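Local coordinates for protein peroxisomal catalase A (Saccharomyces cerevisiae, PDB 1A4E) that breaks hydrogen peroxide down to water and oxygen with a heme cofactor, probably protecting the cell from peroxide made by peroxisomal oxidases, at residues P170-V174 with H419-S423; P189-R193 with Y243-L248; F366-R372 with F382-Y388. One frame throughout, in Å; residues are numbered along the deposited sequence.

Contact 1: residues P170-V174 with H419-S423; sequences PENQV and HWATS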
ATOM      1  N   PRO B 170      33.470  11.851 -17.629  1.00 39.18           N
ATOM      2  CA  PRO B 170      34.644  11.013 -17.876  1.00 39.21           C
ATOM      3  C   PRO B 170      34.616   9.633 -17.249  1.00 38.44           C
ATOM      4  O   PRO B 170      34.895   8.649 -17.930  1.00 40.31           O
ATOM      5  CB  PRO B 170      35.798  11.862 -17.393  1.00 38.71           C
ATOM      6  CG  PRO B 170      35.317  13.246 -17.771  1.00 39.62           C
ATOM      7  CD  PRO B 170      33.885  13.204 -17.266  1.00 38.58           C
ATOM      8  N   GLU B 171      34.198   9.556 -15.979  1.00 37.61           N
ATOM      9  CA  GLU B 171      34.102   8.288 -15.261  1.00 37.83           C
ATOM     10  C   GLU B 171      32.925   7.404 -15.665  1.00 34.28           C
ATOM     11  O   GLU B 171      32.859   6.247 -15.264  1.00 35.71           O
ATOM     12  CB  GLU B 171      34.031   8.531 -13.741  1.00 39.49           C
ATOM     13  CG  GLU B 171      33.032   9.551 -13.193  1.00 49.10           C
ATOM     14  CD  GLU B 171      33.481  11.018 -13.145  1.00 55.32           C
ATOM     15  OE1 GLU B 171      34.500  11.396 -13.737  1.00 55.09           O
ATOM     16  OE2 GLU B 171      32.783  11.798 -12.497  1.00 57.77           O
ATOM     17  N   ASN B 172      32.003   7.924 -16.474  1.00 30.94           N
ATOM     18  CA  ASN B 172      30.865   7.173 -16.979  1.00 31.26           C
ATOM     19  C   ASN B 172      31.052   6.760 -18.432  1.00 32.45           C
ATOM     20  O   ASN B 172      30.269   5.948 -18.931  1.00 32.98           O
ATOM     21  CB  ASN B 172      29.588   7.994 -16.902  1.00 28.52           C
ATOM     22  CG  ASN B 172      29.239   8.491 -15.515  1.00 30.19           C
ATOM     23  OD1 ASN B 172      29.622   7.929 -14.496  1.00 30.87           O
ATOM     24  ND2 ASN B 172      28.490   9.582 -15.440  1.00 29.53           N
ATOM     25  N   GLN B 173      32.091   7.232 -19.137  1.00 32.24           N
ATOM     26  CA  GLN B 173      32.337   7.027 -20.570  1.00 31.28           C
ATOM     27  C   GLN B 173      32.564   5.539 -20.856  1.00 28.67           C
ATOM     28  O   GLN B 173      32.597   5.195 -22.093  1.00 27.48           O
ATOM     29  CB  GLN B 173      33.571   7.815 -21.008  1.00 34.23           C
ATOM     30  CG  GLN B 173      33.432   9.320 -20.775  1.00 35.79           C
ATOM     31  CD  GLN B 173      34.671  10.108 -21.204  1.00 41.32           C
ATOM     32  OE1 GLN B 173      35.643   9.517 -21.672  1.00 42.98           O
ATOM     33  NE2 GLN B 173      34.697  11.420 -21.071  1.00 20.00           N
ATOM     34  N   VAL B 174      32.706   4.634 -19.915  1.00 28.67           N
ATOM     35  CA  VAL B 174      32.771   3.187 -20.128  1.00 29.65           C
ATOM     36  C   VAL B 174      31.458   2.673 -20.745  1.00 28.77           C
ATOM     37  O   VAL B 174      31.351   1.533 -21.185  1.00 29.19           O
ATOM     38  CB  VAL B 174      33.113   2.518 -18.736  1.00 30.59           C
ATOM     39  CG1 VAL B 174      31.966   2.589 -17.753  1.00 28.48           C
ATOM     40  CG2 VAL B 174      33.499   1.077 -18.981  1.00 32.00           C
ATOM     41  N   HIS B 419      34.711   2.694  -6.694  1.00 31.66           N
ATOM     42  CA  HIS B 419      34.041   3.266  -7.846  1.00 30.71           C
ATOM     43  C   HIS B 419      34.886   2.878  -9.048  1.00 30.34           C
ATOM     44  O   HIS B 419      35.969   3.411  -9.273  1.00 34.13           O
ATOM     45  CB  HIS B 419      33.964   4.786  -7.679  1.00 27.65           C
ATOM     46  CG  HIS B 419      33.465   5.615  -8.861  1.00 27.71           C
ATOM     47  ND1 HIS B 419      33.475   6.940  -8.911  1.00 27.79           N
ATOM     48  CD2 HIS B 419      32.967   5.174 -10.067  1.00 27.22           C
ATOM     49  CE1 HIS B 419      33.019   7.319 -10.080  1.00 28.41           C
ATOM     50  NE2 HIS B 419      32.717   6.247 -10.768  1.00 30.07           N
ATOM     51  N   TRP B 420      34.362   1.936  -9.826  1.00 28.21           N
ATOM     52  CA  TRP B 420      35.012   1.423 -11.016  1.00 27.84           C
ATOM     53  C   TRP B 420      34.852   2.388 -12.193  1.00 27.57           C
ATOM     54  O   TRP B 420      34.262   2.062 -13.225  1.00 29.82           O
ATOM     55  CB  TRP B 420      34.395   0.046 -11.317  1.00 26.73           C
ATOM     56  CG  TRP B 420      35.246  -0.948 -12.100  1.00 29.24           C
ATOM     57  CD1 TRP B 420      36.537  -0.681 -12.485  1.00 30.65           C
ATOM     58  CD2 TRP B 420      34.841  -2.201 -12.477  1.00 29.64           C
ATOM     59  NE1 TRP B 420      36.952  -1.758 -13.098  1.00 31.81           N
ATOM     60  CE2 TRP B 420      35.988  -2.686 -13.120  1.00 31.16           C
ATOM     61  CE3 TRP B 420      33.702  -2.995 -12.375  1.00 26.07           C
ATOM     62  CZ2 TRP B 420      36.011  -3.968 -13.668  1.00 29.90           C
ATOM     63  CZ3 TRP B 420      33.726  -4.278 -12.924  1.00 27.44           C
ATOM     64  CH2 TRP B 420      34.869  -4.761 -13.564  1.00 29.19           C
ATOM     65  N   ALA B 421      35.396   3.600 -12.051  1.00 27.13           N
ATOM     66  CA  ALA B 421      35.363   4.636 -13.075  1.00 27.98           C
ATOM     67  C   ALA B 421      36.039   4.212 -14.373  1.00 28.81           C
ATOM     68  O   ALA B 421      36.776   3.223 -14.361  1.00 30.46           O
ATOM     69  CB  ALA B 421      36.060   5.849 -12.521  1.00 26.45           C
ATOM     70  N   THR B 422      35.810   4.893 -15.500  1.00 30.11           N
ATOM     71  CA  THR B 422      36.486   4.579 -16.763  1.00 33.01           C
ATOM     72  C   THR B 422      37.995   4.492 -16.544  1.00 34.57           C
ATOM     73  O   THR B 422      38.627   5.396 -15.990  1.00 34.46           O
ATOM     74  CB  THR B 422      36.233   5.664 -17.841  1.00 33.77           C
ATOM     75  OG1 THR B 422      34.835   5.898 -17.836  1.00 36.99           O
ATOM     76  CG2 THR B 422      36.682   5.265 -19.251  1.00 28.83           C
ATOM     77  N   SER B 423      38.528   3.321 -16.893  1.00 36.71           N
ATOM     78  CA  SER B 423      39.949   3.025 -16.793  1.00 39.26           C
ATOM     79  C   SER B 423      40.784   3.932 -17.687  1.00 40.93           C
ATOM     80  O   SER B 423      40.329   4.284 -18.778  1.00 41.59           O
ATOM     81  CB  SER B 423      40.218   1.577 -17.188  1.00 37.21           C
ATOM     82  OG  SER B 423      39.556   0.658 -16.333  1.00 39.31           O
TER
HETATM   83  O   HOH W   1      32.213   3.726 -14.033  1.00 35.20           O
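T422, in the loop that runs from strand 411-418 toward helix 430-440, inserts its hydroxyl into the turn P170-V174 that joins helices 160-168 and 176-182. The hydroxyl works in both directions. OG1 donates to P170 O over 2.8 Å, lying in the carbonyl plane on a lone pair, and accepts a weak bond of 3.2 Å from V174 N on the far limb of the turn. With chi1 at -48°, OG1 stands beside the backbone N of its own residue, so hydroxyl and amide face the turn together. T422 N donates to E171 O at 3.3 Å, from above the carbonyl plane rather than along a lone pair. A water within hydrogen-bonding distance of both E171 O and W420 O bridges the two segments. Beside this polar seam, the E171 side chain meets the other loop through aliphatic carbon: its CB meets A421 CB at 3.6 Å, and its CG touches CE1 at the edge of the H419 imidazole at 3.8 Å, while the carboxylate leads away. A421 CB lies over one face of that imidazole. The ring's nitrogens have partners of their own, NE2 with K141 and ND1 with E18 of a second subunit. A valine in place of T422 would probably leave P170 O and V174 N without their shared hydroxyl, with the backbone amide and the E171 packing still in place. Two loops without regular pairing are thus joined by one side-chain hydroxyl that both donates and accepts, and by one backbone amide.

Contact 2: residues P189-R193 with Y243-L248; sequences PANYR and YCQQDL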
ATOM      1  N   PRO B 189      14.720  -2.624 -33.338  1.00 26.41           N
ATOM      2  CA  PRO B 189      14.359  -3.888 -33.982  1.00 26.34           C
ATOM      3  C   PRO B 189      13.054  -3.791 -34.755  1.00 27.24           C
ATOM      4  O   PRO B 189      12.200  -2.964 -34.440  1.00 29.03           O
ATOM      5  CB  PRO B 189      14.256  -4.897 -32.867  1.00 26.33           C
ATOM      6  CG  PRO B 189      15.017  -4.268 -31.739  1.00 26.18           C
ATOM      7  CD  PRO B 189      14.692  -2.798 -31.891  1.00 24.28           C
ATOM      8  N   ALA B 190      12.876  -4.636 -35.771  1.00 30.10           N
ATOM      9  CA  ALA B 190      11.654  -4.646 -36.573  1.00 31.49           C
ATOM     10  C   ALA B 190      10.454  -5.183 -35.799  1.00 32.04           C
ATOM     11  O   ALA B 190       9.297  -4.861 -36.080  1.00 32.92           O
ATOM     12  CB  ALA B 190      11.848  -5.513 -37.806  1.00 30.09           C
ATOM     13  N   ASN B 191      10.804  -6.033 -34.827  1.00 29.28           N
ATOM     14  CA  ASN B 191       9.889  -6.655 -33.895  1.00 29.20           C
ATOM     15  C   ASN B 191      10.668  -7.498 -32.888  1.00 31.61           C
ATOM     16  O   ASN B 191      11.896  -7.614 -32.978  1.00 35.29           O
ATOM     17  CB  ASN B 191       8.896  -7.528 -34.651  1.00 28.30           C
ATOM     18  CG  ASN B 191       9.502  -8.561 -35.583  1.00 28.09           C
ATOM     19  OD1 ASN B 191      10.148  -9.514 -35.170  1.00 29.12           O
ATOM     20  ND2 ASN B 191       9.307  -8.388 -36.880  1.00 28.93           N
ATOM     21  N   TYR B 192       9.972  -8.099 -31.910  1.00 28.78           N
ATOM     22  CA  TYR B 192      10.595  -8.926 -30.881  1.00 27.29           C
ATOM     23  C   TYR B 192      11.103 -10.282 -31.353  1.00 28.88           C
ATOM     24  O   TYR B 192      11.976 -10.887 -30.726  1.00 29.31           O
ATOM     25  CB  TYR B 192       9.603  -9.142 -29.738  1.00 27.31           C
ATOM     26  CG  TYR B 192       9.280  -7.873 -28.961  1.00 27.87           C
ATOM     27  CD1 TYR B 192      10.317  -7.030 -28.549  1.00 27.26           C
ATOM     28  CD2 TYR B 192       7.950  -7.552 -28.659  1.00 26.34           C
ATOM     29  CE1 TYR B 192      10.036  -5.867 -27.842  1.00 26.99           C
ATOM     30  CE2 TYR B 192       7.664  -6.383 -27.951  1.00 26.33           C
ATOM     31  CZ  TYR B 192       8.710  -5.548 -27.552  1.00 28.83           C
ATOM     32  OH  TYR B 192       8.447  -4.379 -26.861  1.00 30.73           O
ATOM     33  N   ARG B 193      10.559 -10.755 -32.477  1.00 26.49           N
ATOM     34  CA  ARG B 193      10.964 -12.021 -33.074  1.00 27.83           C
ATOM     35  C   ARG B 193      12.260 -11.898 -33.868  1.00 27.93           C
ATOM     36  O   ARG B 193      12.844 -12.894 -34.278  1.00 28.19           O
ATOM     37  CB  ARG B 193       9.862 -12.506 -33.994  1.00 25.86           C
ATOM     38  CG  ARG B 193       8.564 -12.766 -33.252  1.00 26.15           C
ATOM     39  CD  ARG B 193       7.353 -12.563 -34.140  1.00 27.13           C
ATOM     40  NE  ARG B 193       7.430 -13.351 -35.350  1.00 35.61           N
ATOM     41  CZ  ARG B 193       7.283 -12.813 -36.562  1.00 32.57           C
ATOM     42  NH1 ARG B 193       7.050 -11.522 -36.747  1.00 29.34           N
ATOM     43  NH2 ARG B 193       7.410 -13.598 -37.617  1.00 36.00           N
ATOM     44  N   TYR B 243       2.821  -1.798 -32.321  1.00 30.38           N
ATOM     45  CA  TYR B 243       3.274  -2.566 -33.465  1.00 31.92           C
ATOM     46  C   TYR B 243       3.899  -3.916 -33.117  1.00 31.15           C
ATOM     47  O   TYR B 243       3.478  -4.932 -33.669  1.00 30.95           O
ATOM     48  CB  TYR B 243       4.255  -1.686 -34.233  1.00 34.19           C
ATOM     49  CG  TYR B 243       4.725  -2.282 -35.549  1.00 37.41           C
ATOM     50  CD1 TYR B 243       3.885  -2.281 -36.667  1.00 39.75           C
ATOM     51  CD2 TYR B 243       6.007  -2.830 -35.632  1.00 39.52           C
ATOM     52  CE1 TYR B 243       4.332  -2.835 -37.867  1.00 43.47           C
ATOM     53  CE2 TYR B 243       6.454  -3.386 -36.828  1.00 44.32           C
ATOM     54  CZ  TYR B 243       5.611  -3.386 -37.936  1.00 46.09           C
ATOM     55  OH  TYR B 243       6.059  -3.931 -39.120  1.00 50.94           O
ATOM     56  N   CYS B 244       4.881  -3.947 -32.204  1.00 29.60           N
ATOM     57  CA  CYS B 244       5.544  -5.182 -31.819  1.00 28.91           C
ATOM     58  C   CYS B 244       4.642  -6.096 -30.998  1.00 28.12           C
ATOM     59  O   CYS B 244       4.737  -7.314 -31.127  1.00 28.03           O
ATOM     60  CB  CYS B 244       6.811  -4.838 -31.043  1.00 29.94           C
ATOM     61  SG  CYS B 244       8.012  -3.891 -32.016  1.00 32.69           S
ATOM     62  N   GLN B 245       3.734  -5.548 -30.176  1.00 28.54           N
ATOM     63  CA  GLN B 245       2.752  -6.333 -29.435  1.00 28.48           C
ATOM     64  C   GLN B 245       1.809  -7.037 -30.408  1.00 27.11           C
ATOM     65  O   GLN B 245       1.526  -8.227 -30.271  1.00 26.52           O
ATOM     66  CB  GLN B 245       1.960  -5.401 -28.492  1.00 30.97           C
ATOM     67  CG  GLN B 245       0.680  -5.941 -27.835  1.00 31.52           C
ATOM     68  CD  GLN B 245       0.859  -7.239 -27.068  1.00 34.71           C
ATOM     69  OE1 GLN B 245       1.692  -7.343 -26.176  1.00 37.19           O
ATOM     70  NE2 GLN B 245       0.093  -8.277 -27.391  1.00 36.05           N
ATOM     71  N   GLN B 246       1.347  -6.290 -31.410  1.00 26.11           N
ATOM     72  CA  GLN B 246       0.487  -6.827 -32.440  1.00 29.01           C
ATOM     73  C   GLN B 246       1.207  -7.893 -33.261  1.00 30.51           C
ATOM     74  O   GLN B 246       0.618  -8.918 -33.600  1.00 33.34           O
ATOM     75  CB  GLN B 246       0.048  -5.698 -33.330  1.00 27.51           C
ATOM     76  CG  GLN B 246      -0.957  -6.166 -34.347  1.00 28.24           C
ATOM     77  CD  GLN B 246      -1.578  -5.052 -35.155  1.00 31.51           C
ATOM     78  OE1 GLN B 246      -2.291  -5.333 -36.113  1.00 39.30           O
ATOM     79  NE2 GLN B 246      -1.390  -3.775 -34.830  1.00 32.40           N
ATOM     80  N   ASP B 247       2.489  -7.656 -33.574  1.00 29.29           N
ATOM     81  CA  ASP B 247       3.286  -8.598 -34.332  1.00 27.92           C
ATOM     82  C   ASP B 247       3.444  -9.935 -33.606  1.00 28.91           C
ATOM     83  O   ASP B 247       3.248 -10.994 -34.207  1.00 30.18           O
ATOM     84  CB  ASP B 247       4.654  -7.972 -34.607  1.00 26.46           C
ATOM     85  CG  ASP B 247       5.605  -8.939 -35.300  1.00 31.34           C
ATOM     86  OD1 ASP B 247       5.523  -9.111 -36.516  1.00 32.65           O
ATOM     87  OD2 ASP B 247       6.409  -9.551 -34.610  1.00 28.06           O
ATOM     88  N   LEU B 248       3.800  -9.883 -32.314  1.00 27.43           N
ATOM     89  CA  LEU B 248       3.986 -11.078 -31.519  1.00 25.38           C
ATOM     90  C   LEU B 248       2.685 -11.839 -31.348  1.00 27.15           C
ATOM     91  O   LEU B 248       2.666 -13.059 -31.545  1.00 28.93           O
ATOM     92  CB  LEU B 248       4.549 -10.701 -30.153  1.00 21.13           C
ATOM     93  CG  LEU B 248       4.867 -11.833 -29.174  1.00 22.84           C
ATOM     94  CD1 LEU B 248       5.896 -12.797 -29.755  1.00 21.52           C
ATOM     95  CD2 LEU B 248       5.392 -11.220 -27.898  1.00 21.05           C
TER
HETATM   96  O   HOH W   2       7.510  -6.535 -38.506  1.00 45.19           O
HETATM   97  O   HOH W   3       6.988  -8.659 -32.001  1.00 23.84           O
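Y192 lays one face of its phenol ring over C244 CB, a CH-pi contact with CB 4.0 Å from the ring centroid. C244 SG stands above the same ring at 4.8 Å, only 10° off the normal, a cysteine sulfur-aromatic contact at long range. C244 lies in the first turn of helix 243-253, which in the catalase fold leads into barrel strand 259-267; the loop P189-R193 runs along this turn on its way to strand 197-198. Y192 also stacks on F94, and its side chain lies about 9 Å from a bound heme and about 8 Å from that of the active-site H56, placing the contact close to the heme pocket. One helical turn beyond Y243, D247 has CG anti to its own N (chi1 175°), which swings the carboxylate toward the loop and into a salt bridge with R193. A single nitrogen, R193 NH1, meets both oxygens: D247 OD1 at 2.9 Å and D247 OD2 at 3.0 Å. The hydrogen bond to OD2 is nearly straight at 166°, uses the syn lone pair and lies in the guanidinium plane. OD2 also presses on N191 CB at 3.2 Å. A water fixes this oxygen further: it accepts from Y192 N and donates to both C244 O and D247 OD2. Nearer the helix start, the edge of the Y243 ring abuts the loop, with CE2 3.3 Å from A190 O. N191 OD1 is hydrogen-bonded to S194 OG, while beyond the Y243 edge a second water joins Y243 OH to N191 ND2, accepting from the amide at 3.1 Å.

Contact 3: residues F366-R372 with F382-Y388; sequences FFNPAIR and FGSEPTY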
ATOM      1  N   PHE B 366       6.236 -23.978  -3.458  1.00 30.82           N
ATOM      2  CA  PHE B 366       6.741 -23.206  -2.340  1.00 29.15           C
ATOM      3  C   PHE B 366       6.294 -23.826  -1.019  1.00 29.17           C
ATOM      4  O   PHE B 366       5.108 -24.038  -0.776  1.00 30.55           O
ATOM      5  CB  PHE B 366       6.231 -21.766  -2.498  1.00 25.94           C
ATOM      6  CG  PHE B 366       6.150 -20.920  -1.233  1.00 24.89           C
ATOM      7  CD1 PHE B 366       7.270 -20.721  -0.415  1.00 23.65           C
ATOM      8  CD2 PHE B 366       4.917 -20.354  -0.886  1.00 27.43           C
ATOM      9  CE1 PHE B 366       7.152 -19.957   0.745  1.00 23.00           C
ATOM     10  CE2 PHE B 366       4.808 -19.591   0.277  1.00 26.14           C
ATOM     11  CZ  PHE B 366       5.925 -19.395   1.092  1.00 25.63           C
ATOM     12  N   PHE B 367       7.265 -24.151  -0.174  1.00 26.78           N
ATOM     13  CA  PHE B 367       6.980 -24.632   1.156  1.00 25.43           C
ATOM     14  C   PHE B 367       8.094 -24.167   2.062  1.00 26.05           C
ATOM     15  O   PHE B 367       9.245 -24.556   1.925  1.00 28.73           O
ATOM     16  CB  PHE B 367       6.895 -26.164   1.217  1.00 23.08           C
ATOM     17  CG  PHE B 367       6.752 -26.678   2.650  1.00 27.49           C
ATOM     18  CD1 PHE B 367       5.740 -26.178   3.494  1.00 29.12           C
ATOM     19  CD2 PHE B 367       7.668 -27.614   3.144  1.00 31.34           C
ATOM     20  CE1 PHE B 367       5.657 -26.605   4.821  1.00 28.61           C
ATOM     21  CE2 PHE B 367       7.580 -28.041   4.477  1.00 32.59           C
ATOM     22  CZ  PHE B 367       6.576 -27.537   5.312  1.00 32.56           C
ATOM     23  N   ASN B 368       7.733 -23.314   3.004  1.00 26.21           N
ATOM     24  CA  ASN B 368       8.687 -22.861   3.985  1.00 27.81           C
ATOM     25  C   ASN B 368       7.889 -22.492   5.228  1.00 28.99           C
ATOM     26  O   ASN B 368       7.042 -21.598   5.177  1.00 31.43           O
ATOM     27  CB  ASN B 368       9.453 -21.652   3.457  1.00 26.97           C
ATOM     28  CG  ASN B 368      10.653 -21.336   4.331  1.00 29.30           C
ATOM     29  OD1 ASN B 368      10.552 -21.224   5.553  1.00 27.48           O
ATOM     30  ND2 ASN B 368      11.824 -21.197   3.717  1.00 29.53           N
ATOM     31  N   PRO B 369       8.141 -23.145   6.370  1.00 29.43           N
ATOM     32  CA  PRO B 369       7.425 -22.942   7.631  1.00 27.78           C
ATOM     33  C   PRO B 369       7.447 -21.520   8.166  1.00 25.47           C
ATOM     34  O   PRO B 369       6.486 -21.078   8.785  1.00 26.81           O
ATOM     35  CB  PRO B 369       8.067 -23.907   8.601  1.00 26.26           C
ATOM     36  CG  PRO B 369       8.582 -24.971   7.676  1.00 29.86           C
ATOM     37  CD  PRO B 369       9.166 -24.170   6.536  1.00 28.63           C
ATOM     38  N   ALA B 370       8.539 -20.799   7.907  1.00 25.64           N
ATOM     39  CA  ALA B 370       8.722 -19.464   8.435  1.00 24.92           C
ATOM     40  C   ALA B 370       8.381 -18.318   7.493  1.00 26.74           C
ATOM     41  O   ALA B 370       8.476 -17.158   7.900  1.00 29.15           O
ATOM     42  CB  ALA B 370      10.164 -19.330   8.886  1.00 21.51           C
ATOM     43  N   ILE B 371       8.018 -18.585   6.230  1.00 25.77           N
ATOM     44  CA  ILE B 371       7.578 -17.524   5.323  1.00 26.96           C
ATOM     45  C   ILE B 371       6.051 -17.608   5.347  1.00 27.68           C
ATOM     46  O   ILE B 371       5.424 -18.411   4.651  1.00 30.31           O
ATOM     47  CB  ILE B 371       8.177 -17.773   3.904  1.00 26.32           C
ATOM     48  CG1 ILE B 371       9.703 -17.648   3.971  1.00 24.74           C
ATOM     49  CG2 ILE B 371       7.606 -16.771   2.900  1.00 23.49           C
ATOM     50  CD1 ILE B 371      10.440 -17.918   2.641  1.00 23.74           C
ATOM     51  N   ARG B 372       5.462 -16.799   6.240  1.00 26.22           N
ATOM     52  CA  ARG B 372       4.025 -16.815   6.505  1.00 25.51           C
ATOM     53  C   ARG B 372       3.387 -15.434   6.548  1.00 25.77           C
ATOM     54  O   ARG B 372       4.060 -14.401   6.590  1.00 26.78           O
ATOM     55  CB  ARG B 372       3.720 -17.479   7.856  1.00 21.48           C
ATOM     56  CG  ARG B 372       4.347 -18.836   8.107  1.00 23.21           C
ATOM     57  CD  ARG B 372       3.807 -19.914   7.184  1.00 19.48           C
ATOM     58  NE  ARG B 372       2.553 -20.477   7.661  1.00 24.81           N
ATOM     59  CZ  ARG B 372       2.517 -21.497   8.532  1.00 24.61           C
ATOM     60  NH1 ARG B 372       3.625 -22.052   9.026  1.00 21.85           N
ATOM     61  NH2 ARG B 372       1.343 -22.020   8.874  1.00 22.84           N
ATOM     62  N   PHE B 382      -0.279 -22.381   4.576  1.00 28.97           N
ATOM     63  CA  PHE B 382       0.132 -23.700   5.065  1.00 27.26           C
ATOM     64  C   PHE B 382      -0.682 -24.251   6.227  1.00 28.65           C
ATOM     65  O   PHE B 382      -0.251 -25.172   6.919  1.00 31.29           O
ATOM     66  CB  PHE B 382       1.626 -23.692   5.465  1.00 26.02           C
ATOM     67  CG  PHE B 382       2.546 -23.323   4.314  1.00 22.45           C
ATOM     68  CD1 PHE B 382       2.400 -23.943   3.066  1.00 22.22           C
ATOM     69  CD2 PHE B 382       3.512 -22.334   4.503  1.00 21.34           C
ATOM     70  CE1 PHE B 382       3.218 -23.565   2.005  1.00 20.38           C
ATOM     71  CE2 PHE B 382       4.328 -21.964   3.435  1.00 19.17           C
ATOM     72  CZ  PHE B 382       4.180 -22.577   2.193  1.00 19.06           C
ATOM     73  N   GLY B 383      -1.891 -23.712   6.442  1.00 28.84           N
ATOM     74  CA  GLY B 383      -2.792 -24.168   7.486  1.00 28.53           C
ATOM     75  C   GLY B 383      -2.184 -24.072   8.878  1.00 30.95           C
ATOM     76  O   GLY B 383      -1.539 -23.089   9.254  1.00 30.58           O
ATOM     77  N   SER B 384      -2.367 -25.164   9.616  1.00 29.28           N
ATOM     78  CA  SER B 384      -1.870 -25.239  10.978  1.00 31.02           C
ATOM     79  C   SER B 384      -0.407 -25.626  11.132  1.00 29.43           C
ATOM     80  O   SER B 384       0.046 -25.815  12.264  1.00 30.07           O
ATOM     81  CB  SER B 384      -2.754 -26.209  11.757  1.00 31.35           C
ATOM     82  OG  SER B 384      -2.796 -27.484  11.132  1.00 38.38           O
ATOM     83  N   GLU B 385       0.345 -25.734  10.019  1.00 28.73           N
ATOM     84  CA  GLU B 385       1.785 -26.009  10.034  1.00 29.33           C
ATOM     85  C   GLU B 385       2.523 -25.080  10.980  1.00 30.89           C
ATOM     86  O   GLU B 385       2.262 -23.874  10.951  1.00 32.52           O
ATOM     87  CB  GLU B 385       2.449 -25.799   8.685  1.00 30.78           C
ATOM     88  CG  GLU B 385       2.375 -26.953   7.718  1.00 31.62           C
ATOM     89  CD  GLU B 385       3.177 -28.180   8.114  1.00 35.99           C
ATOM     90  OE1 GLU B 385       4.338 -28.050   8.503  1.00 30.28           O
ATOM     91  OE2 GLU B 385       2.625 -29.274   8.012  1.00 36.60           O
ATOM     92  N   PRO B 386       3.414 -25.574  11.851  1.00 30.27           N
ATOM     93  CA  PRO B 386       4.290 -24.748  12.675  1.00 27.72           C
ATOM     94  C   PRO B 386       5.021 -23.640  11.922  1.00 27.80           C
ATOM     95  O   PRO B 386       5.440 -23.765  10.770  1.00 26.39           O
ATOM     96  CB  PRO B 386       5.212 -25.759  13.317  1.00 26.48           C
ATOM     97  CG  PRO B 386       4.270 -26.910  13.548  1.00 26.26           C
ATOM     98  CD  PRO B 386       3.525 -26.981  12.225  1.00 26.02           C
ATOM     99  N   THR B 387       5.149 -22.509  12.598  1.00 26.49           N
ATOM    100  CA  THR B 387       5.824 -21.356  12.030  1.00 27.34           C
ATOM    101  C   THR B 387       7.338 -21.375  12.244  1.00 27.32           C
ATOM    102  O   THR B 387       8.022 -20.354  12.206  1.00 27.83           O
ATOM    103  CB  THR B 387       5.183 -20.113  12.648  1.00 26.26           C
ATOM    104  OG1 THR B 387       5.184 -20.350  14.052  1.00 27.45           O
ATOM    105  CG2 THR B 387       3.796 -19.817  12.105  1.00 24.85           C
ATOM    106  N   TYR B 388       7.866 -22.573  12.471  1.00 25.94           N
ATOM    107  CA  TYR B 388       9.279 -22.803  12.700  1.00 28.40           C
ATOM    108  C   TYR B 388       9.524 -24.286  12.429  1.00 30.54           C
ATOM    109  O   TYR B 388       8.599 -25.041  12.101  1.00 31.32           O
ATOM    110  CB  TYR B 388       9.637 -22.438  14.160  1.00 26.82           C
ATOM    111  CG  TYR B 388       9.126 -23.418  15.217  1.00 26.27           C
ATOM    112  CD1 TYR B 388       7.757 -23.603  15.419  1.00 24.14           C
ATOM    113  CD2 TYR B 388      10.047 -24.150  15.974  1.00 26.05           C
ATOM    114  CE1 TYR B 388       7.311 -24.518  16.364  1.00 24.72           C
ATOM    115  CE2 TYR B 388       9.609 -25.069  16.921  1.00 23.67           C
ATOM    116  CZ  TYR B 388       8.241 -25.244  17.105  1.00 28.44           C
ATOM    117  OH  TYR B 388       7.791 -26.163  18.027  1.00 29.54           O
TER
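F382 drives its ring into the bend F366-R372. The edge of F367 points at one face of F382, with planes at 88°, while F382 CZ sits over a face of F366, CE2 of that ring being 3.6 Å away. R372 CD lies against the rim of F382, 3.6 Å from CD2. G383 is the second residue of the type II' turn F382-E385, and G383 O lies 3.1 Å from R372 NH2. E385 offers its backbone O to both end nitrogens of R372, at 3.0 Å from NH1 and 2.9 Å from NH2; its carboxylate forms salt bridges with K393 and with R6 of a third subunit. P386 O takes a weak bond from NH1, which also donates to P369 O within the bend. T387 covers one guanidinium face with CG2, with F382 CB over the opposite one, and its CA makes a CH...O contact of 3.3 Å to P369 O. Y388 O meets P369 CB, and its hydroxyl bonds D165 of a fourth subunit. An aromatic cluster and a carbonyl-bound arginine thus shape irregular chain between two other subunits, characteristic of the wrapping region of the catalase tetramer.

How the contacts relate
Contact 1 closes the longest loop, with contacts 2 and 3 both nested inside it and following one another in series along the chain. None touches another: the centres of contacts 1 and 2 are about 35 Å apart, those of contacts 2 and 3 about 43 Å, and those of contacts 1 and 3 about 47 Å. They share no helix or strand. Contact 2 packs loop 189-193 on the start of helix 243-253, near the heme; contact 1 lies at the approach to the C-terminal helices; contact 3, across the chain's centre from contact 2, folds the wrapping region amid neighbouring subunits. The three thus occupy separate parts of the subunit, though contacts 1 and 2 also reach a second subunit.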